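PDB 3WA8: CRISPR-associated protein, Cse2 family from Meiothermus ruber, which probably binds G-rich crRNA sequence and helps stabilise the R-loop as the CasB (Cse2) subunit of a type I-E CRISPR effector complex. Local coordinates for residues 44-49 and 60-65; 106-111 and 181-186. One frame throughout, in Å; residues are numbered along the deposited sequence.

How the interactions relate
The modelled chain is built of helices and loops, with no strand, and the two contacts come in series along it: interaction 1 is complete before interaction 2 begins. Their centres lie about 24 Å apart, on opposite sides of the centre of the chain, and their nearest atoms are about 10 Å apart. Interaction 1 joins the successive helices 43-49 and 59-72, whereas interaction 2 brings the start of helix 109-119 against helix 178-197, near the end of the chain. Helix 162-170 reaches both: Leu166 meets Cys64 and Tyr65, while Leu165 and Asp168 meet residues of interaction 2. One helix thus links a local pairing to a long-range one within the Cse2 fold.

Interaction 1 of 2, residues 44-49 and 60-65; sequences LVEGFL and WERICY. With HG (mercury (II) ion), chain C.
Leu49 lays its CD2 methyl over one face of the Tyr65 ring, the main apolar touch between 44-49 and 60-65. Leu49 CD2 is 3.5 Å from Tyr65 CG, and seen from the ring centroid it lies 20° off the normal, a CH-pi contact. Leu49 holds CG beside its backbone N (chi1 -58°), which helps carry the branch end across to the ring. Phe48 joins from the same helix: its CE2 is 3.8 Å from CE2 of Tyr65, the two side chains crossing at about a right angle. Phe14, on helix 10-21, packs edge-to-face with both rings.

These residues pair two successive helices, 43-49 and 59-72. Where segments 44-49 and 60-65 run, their axes are 11.3 Å apart at closest and their directions differ by 138°, roughly antiparallel; a mostly irregular ten-residue link joins them. At that spacing, side chains rather than backbones bridge the gap. With the Tyr65 ring cut back to an alanine, Leu49 CD2 loses the face it rests on, and a gap would probably open beside Phe48.

The charged contact is a salt bridge between Glu46 OE2 and Arg62 NH2; their separation is modelled too short to be trusted in detail. Arg62 bends at its third torsion, and the carboxylate comes in at the edge of the guanidinium, the two planes turned well apart from parallel. Tyr66 OH also hydrogen-bonds Glu46 OE2.

On 60-65, Cys64 SG binds a mercury ion at 2.8 Å, probably a heavy atom introduced for phasing, and that ion lies near the Trp60 ring, whose NE1 is hydrogen-bonded to Leu169 O.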
loop_
_atom_site.group_PDB
_atom_site.type_symbol
_atom_site.label_atom_id
_atom_site.label_comp_id
_atom_site.label_asym_id
_atom_site.label_seq_id
_atom_site.Cartn_x
_atom_site.Cartn_y
_atom_site.Cartn_z
ATOM N N LEU A 44 -14.021 -13.228 5.830
ATOM C CA LEU A 44 -13.958 -12.507 4.564
ATOM C C LEU A 44 -12.636 -12.683 3.784
ATOM O O LEU A 44 -12.626 -13.107 2.609
ATOM C CB LEU A 44 -14.191 -11.018 4.818
ATOM C CG LEU A 44 -14.690 -10.260 3.588
ATOM C CD1 LEU A 44 -15.976 -10.919 3.019
ATOM C CD2 LEU A 44 -14.921 -8.797 3.915
ATOM N N VAL A 45 -11.531 -12.359 4.446
ATOM C CA VAL A 45 -10.206 -12.432 3.838
ATOM C C VAL A 45 -9.811 -13.867 3.598
ATOM O O VAL A 45 -9.406 -14.213 2.486
ATOM C CB VAL A 45 -9.182 -11.771 4.739
ATOM C CG1 VAL A 45 -7.780 -12.071 4.263
ATOM C CG2 VAL A 45 -9.472 -10.259 4.819
ATOM N N GLU A 46 -9.969 -14.698 4.633
ATOM C CA GLU A 46 -9.704 -16.133 4.553
ATOM C C GLU A 46 -10.421 -16.782 3.372
ATOM O O GLU A 46 -9.849 -17.617 2.655
ATOM C CB GLU A 46 -10.142 -16.816 5.838
ATOM C CG GLU A 46 -9.307 -16.464 7.037
ATOM C CD GLU A 46 -7.874 -16.894 6.896
ATOM O OE1 GLU A 46 -7.638 -17.935 6.255
ATOM O OE2 GLU A 46 -6.982 -16.200 7.425
ATOM N N GLY A 47 -11.682 -16.398 3.198
ATOM C CA GLY A 47 -12.472 -16.822 2.078
ATOM C C GLY A 47 -11.766 -16.517 0.781
ATOM O O GLY A 47 -11.669 -17.379 -0.107
ATOM N N PHE A 48 -11.260 -15.291 0.664
ATOM C CA PHE A 48 -10.680 -14.861 -0.599
ATOM C C PHE A 48 -9.384 -15.611 -0.832
ATOM O O PHE A 48 -9.164 -16.140 -1.925
ATOM C CB PHE A 48 -10.483 -13.356 -0.616
ATOM C CG PHE A 48 -10.106 -12.811 -1.949
ATOM C CD1 PHE A 48 -11.077 -12.318 -2.811
ATOM C CD2 PHE A 48 -8.776 -12.772 -2.348
ATOM C CE1 PHE A 48 -10.740 -11.804 -4.059
ATOM C CE2 PHE A 48 -8.422 -12.262 -3.609
ATOM C CZ PHE A 48 -9.411 -11.777 -4.461
ATOM N N LEU A 49 -8.552 -15.702 0.205
ATOM C CA LEU A 49 -7.284 -16.438 0.098
ATOM C C LEU A 49 -7.513 -17.920 -0.148
ATOM O O LEU A 49 -6.740 -18.558 -0.845
ATOM C CB LEU A 49 -6.427 -16.272 1.347
ATOM C CG LEU A 49 -6.008 -14.877 1.801
ATOM C CD1 LEU A 49 -5.524 -14.907 3.219
ATOM C CD2 LEU A 49 -4.928 -14.357 0.891
ATOM N N TRP A 60 4.073 -15.063 3.280
ATOM C CA TRP A 60 4.165 -13.697 2.771
ATOM C C TRP A 60 2.845 -13.189 2.217
ATOM O O TRP A 60 2.354 -12.139 2.619
ATOM C CB TRP A 60 5.250 -13.593 1.707
ATOM C CG TRP A 60 5.603 -12.200 1.363
ATOM C CD1 TRP A 60 5.674 -11.660 0.115
ATOM C CD2 TRP A 60 5.921 -11.143 2.278
ATOM N NE1 TRP A 60 6.024 -10.327 0.190
ATOM C CE2 TRP A 60 6.188 -9.988 1.506
ATOM C CE3 TRP A 60 6.009 -11.061 3.674
ATOM C CZ2 TRP A 60 6.548 -8.776 2.078
ATOM C CZ3 TRP A 60 6.354 -9.860 4.243
ATOM C CH2 TRP A 60 6.640 -8.731 3.446
ATOM N N GLU A 61 2.269 -13.957 1.305
ATOM C CA GLU A 61 1.014 -13.583 0.706
ATOM C C GLU A 61 0.040 -13.224 1.811
ATOM O O GLU A 61 -0.499 -12.126 1.825
ATOM C CB GLU A 61 0.483 -14.715 -0.168
ATOM C CG GLU A 61 -0.752 -14.327 -0.967
ATOM C CD GLU A 61 -0.937 -15.146 -2.262
ATOM O OE1 GLU A 61 -1.337 -16.344 -2.183
ATOM O OE2 GLU A 61 -0.705 -14.562 -3.363
ATOM N N ARG A 62 -0.138 -14.135 2.761
ATOM C CA ARG A 62 -1.097 -13.933 3.843
ATOM C C ARG A 62 -0.788 -12.646 4.633
ATOM O O ARG A 62 -1.697 -11.847 4.937
ATOM C CB ARG A 62 -1.193 -15.198 4.708
ATOM C CG ARG A 62 -1.349 -15.024 6.224
ATOM C CD ARG A 62 -1.507 -16.399 6.937
ATOM N NE ARG A 62 -2.786 -16.989 6.584
ATOM C CZ ARG A 62 -3.903 -16.875 7.298
ATOM N NH1 ARG A 62 -3.914 -16.236 8.459
ATOM N NH2 ARG A 62 -5.018 -17.434 6.842
ATOM N N ILE A 63 0.490 -12.417 4.924
ATOM C CA ILE A 63 0.843 -11.185 5.588
ATOM C C ILE A 63 0.449 -9.983 4.696
ATOM O O ILE A 63 -0.162 -9.025 5.159
ATOM C CB ILE A 63 2.312 -11.166 5.979
ATOM C CG1 ILE A 63 2.535 -12.125 7.130
ATOM C CG2 ILE A 63 2.759 -9.777 6.420
ATOM C CD1 ILE A 63 3.970 -12.676 7.207
ATOM N N CYS A 64 0.760 -10.041 3.413
ATOM C CA CYS A 64 0.535 -8.887 2.578
ATOM C C CYS A 64 -0.957 -8.564 2.483
ATOM O O CYS A 64 -1.366 -7.442 2.846
ATOM C CB CYS A 64 1.243 -9.051 1.232
ATOM S SG CYS A 64 3.099 -9.217 1.417
ATOM N N TYR A 65 -1.777 -9.547 2.080
ATOM C CA TYR A 65 -3.242 -9.378 2.064
ATOM C C TYR A 65 -3.806 -8.773 3.330
ATOM O O TYR A 65 -4.553 -7.787 3.289
ATOM C CB TYR A 65 -3.948 -10.697 1.801
ATOM C CG TYR A 65 -4.071 -10.992 0.332
ATOM C CD1 TYR A 65 -2.988 -11.473 -0.374
ATOM C CD2 TYR A 65 -5.258 -10.760 -0.359
ATOM C CE1 TYR A 65 -3.062 -11.715 -1.700
ATOM C CE2 TYR A 65 -5.355 -11.015 -1.740
ATOM C CZ TYR A 65 -4.238 -11.492 -2.396
ATOM O OH TYR A 65 -4.239 -11.791 -3.751
HETATM HG HG HG C . 3.753 -7.327 3.333
#

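Interaction 2 of 2, residues 106-111 and 181-186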
loop_
_atom_site.group_PDB
_atom_site.type_symbol
_atom_site.label_atom_id
_atom_site.label_comp_id
_atom_site.label_asym_id
_atom_site.label_seq_id
_atom_site.Cartn_x
_atom_site.Cartn_y
_atom_site.Cartn_z
ATOM N N ARG A 106 2.797 6.716 -11.157
ATOM C CA ARG A 106 1.841 7.451 -10.313
ATOM C C ARG A 106 1.074 6.496 -9.423
ATOM O O ARG A 106 0.751 6.795 -8.271
ATOM C CB ARG A 106 0.861 8.252 -11.157
ATOM C CG ARG A 106 1.512 9.237 -12.121
ATOM C CD ARG A 106 0.486 9.917 -13.075
ATOM N NE ARG A 106 1.188 10.855 -13.956
ATOM C CZ ARG A 106 1.474 12.121 -13.641
ATOM N NH1 ARG A 106 1.084 12.628 -12.467
ATOM N NH2 ARG A 106 2.138 12.889 -14.508
ATOM N N ARG A 107 0.818 5.317 -9.969
ATOM C CA ARG A 107 0.045 4.302 -9.285
ATOM C C ARG A 107 0.807 3.534 -8.197
ATOM O O ARG A 107 0.212 2.723 -7.489
ATOM C CB ARG A 107 -0.635 3.374 -10.306
ATOM C CG ARG A 107 -1.890 4.002 -10.923
ATOM C CD ARG A 107 -2.581 3.101 -11.937
ATOM N NE ARG A 107 -3.911 3.604 -12.316
ATOM C CZ ARG A 107 -5.041 3.366 -11.639
ATOM N NH1 ARG A 107 -5.025 2.620 -10.534
ATOM N NH2 ARG A 107 -6.201 3.871 -12.072
ATOM N N THR A 108 2.092 3.831 -8.022
ATOM C CA THR A 108 2.923 3.147 -7.025
ATOM C C THR A 108 3.109 3.964 -5.744
ATOM O O THR A 108 2.996 5.177 -5.756
ATOM C CB THR A 108 4.328 2.859 -7.573
ATOM O OG1 THR A 108 5.129 4.046 -7.462
ATOM C CG2 THR A 108 4.286 2.391 -9.013
ATOM N N LEU A 109 3.435 3.312 -4.641
ATOM C CA LEU A 109 3.501 4.032 -3.384
ATOM C C LEU A 109 4.617 5.091 -3.397
ATOM O O LEU A 109 4.555 6.110 -2.672
ATOM C CB LEU A 109 3.670 3.075 -2.213
ATOM C CG LEU A 109 3.159 3.733 -0.928
ATOM C CD1 LEU A 109 1.636 3.831 -0.993
ATOM C CD2 LEU A 109 3.629 3.028 0.356
ATOM N N GLY A 110 5.637 4.843 -4.217
ATOM C CA GLY A 110 6.684 5.821 -4.429
ATOM C C GLY A 110 6.056 7.152 -4.811
ATOM O O GLY A 110 6.368 8.205 -4.223
ATOM N N HIS A 111 5.138 7.125 -5.773
ATOM C CA HIS A 111 4.504 8.383 -6.157
ATOM C C HIS A 111 3.754 9.022 -4.972
ATOM O O HIS A 111 3.851 10.243 -4.766
ATOM C CB HIS A 111 3.628 8.236 -7.396
ATOM C CG HIS A 111 2.805 9.451 -7.700
ATOM N ND1 HIS A 111 3.280 10.508 -8.443
ATOM C CD2 HIS A 111 1.530 9.767 -7.372
ATOM C CE1 HIS A 111 2.335 11.421 -8.562
ATOM N NE2 HIS A 111 1.265 10.999 -7.911
ATOM N N GLN A 181 13.303 -0.762 -6.698
ATOM C CA GLN A 181 13.756 0.038 -7.826
ATOM C C GLN A 181 12.612 0.915 -8.309
ATOM O O GLN A 181 12.801 2.117 -8.543
ATOM C CB GLN A 181 14.186 -0.828 -9.000
ATOM C CG GLN A 181 15.440 -1.554 -8.806
ATOM C CD GLN A 181 15.822 -2.326 -10.023
ATOM O OE1 GLN A 181 15.971 -1.778 -11.110
ATOM N NE2 GLN A 181 16.014 -3.609 -9.848
ATOM N N LYS A 182 11.434 0.300 -8.465
ATOM C CA LYS A 182 10.317 0.935 -9.153
ATOM C C LYS A 182 9.860 2.108 -8.326
ATOM O O LYS A 182 9.663 3.203 -8.845
ATOM C CB LYS A 182 9.164 -0.049 -9.318
ATOM C CG LYS A 182 8.099 0.367 -10.336
ATOM C CD LYS A 182 6.728 -0.186 -9.969
ATOM C CE LYS A 182 6.632 -1.725 -10.040
ATOM N NZ LYS A 182 5.444 -2.242 -9.289
ATOM N N TRP A 183 9.711 1.871 -7.028
ATOM C CA TRP A 183 9.308 2.919 -6.125
ATOM C C TRP A 183 10.285 4.072 -6.170
ATOM O O TRP A 183 9.872 5.215 -6.314
ATOM C CB TRP A 183 9.188 2.372 -4.721
ATOM C CG TRP A 183 7.954 1.584 -4.534
ATOM C CD1 TRP A 183 7.158 1.052 -5.512
ATOM C CD2 TRP A 183 7.372 1.198 -3.297
ATOM N NE1 TRP A 183 6.110 0.367 -4.959
ATOM C CE2 TRP A 183 6.219 0.425 -3.601
ATOM C CE3 TRP A 183 7.717 1.404 -1.956
ATOM C CZ2 TRP A 183 5.404 -0.123 -2.620
ATOM C CZ3 TRP A 183 6.900 0.855 -0.966
ATOM C CH2 TRP A 183 5.751 0.101 -1.310
ATOM N N ALA A 184 11.578 3.774 -6.084
ATOM C CA ALA A 184 12.573 4.817 -6.021
ATOM C C ALA A 184 12.462 5.726 -7.240
ATOM O O ALA A 184 12.573 6.969 -7.147
ATOM C CB ALA A 184 13.962 4.216 -5.931
ATOM N N ARG A 185 12.226 5.105 -8.390
ATOM C CA ARG A 185 12.203 5.848 -9.636
ATOM C C ARG A 185 10.974 6.693 -9.659
ATOM O O ARG A 185 11.023 7.805 -10.140
ATOM C CB ARG A 185 12.252 4.936 -10.858
ATOM C CG ARG A 185 13.472 4.067 -10.890
ATOM C CD ARG A 185 13.570 3.297 -12.153
ATOM N NE ARG A 185 14.689 2.400 -12.003
ATOM C CZ ARG A 185 15.399 1.905 -13.000
ATOM N NH1 ARG A 185 15.092 2.203 -14.256
ATOM N NH2 ARG A 185 16.429 1.116 -12.725
ATOM N N ALA A 186 9.882 6.182 -9.110
ATOM C CA ALA A 186 8.649 6.941 -9.082
ATOM C C ALA A 186 8.872 8.158 -8.229
ATOM O O ALA A 186 8.558 9.260 -8.645
ATOM C CB ALA A 186 7.517 6.115 -8.544
#
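Thr108, Leu109 and Gly110 press against Trp183 and Ala186 in a buried contact, made without hydrogen bonds between the two segments, where the first turn of helix 109-119 meets the side of helix 178-197. The indole is the central surface. Leu109 CB is 3.8 Å from the centroid of the Trp183 six-membered ring, 16° off its normal, a CH-pi contact, and Gly110 N lies over the same face. Trp183 holds CG beside its own backbone N (chi1 -76°), a torsion that helps bring a ring face against Leu109 CB and Gly110 N.

The backbones come close at Gly110, whose CA is 4.3 Å from CA of Trp183 and 3.8 Å from Trp183 O; a CB there would run into that carbonyl oxygen. The Ala186 methyl fits beside the same turn, with CB 3.3 Å from Thr108 OG1 and 3.8 Å from His111 N. Thr108 sits at the N-cap of helix 109-119. Its OG1 is hydrogen-bonded to Tyr105 O, while Thr108 CG2 packs 3.7 Å from Lys182 CD.

Helix 162-170 closes over this junction: Asp168 takes both the Trp183 NE1 hydrogen bond and the Lys182 NZ salt bridge, and Leu165 packs on Leu109 and Trp183. Leu133 and Leu134 of helix 124-135 also touch the indole, so this side chain of helix 178-197 is packed by helices 109-119, 162-170 and 124-135.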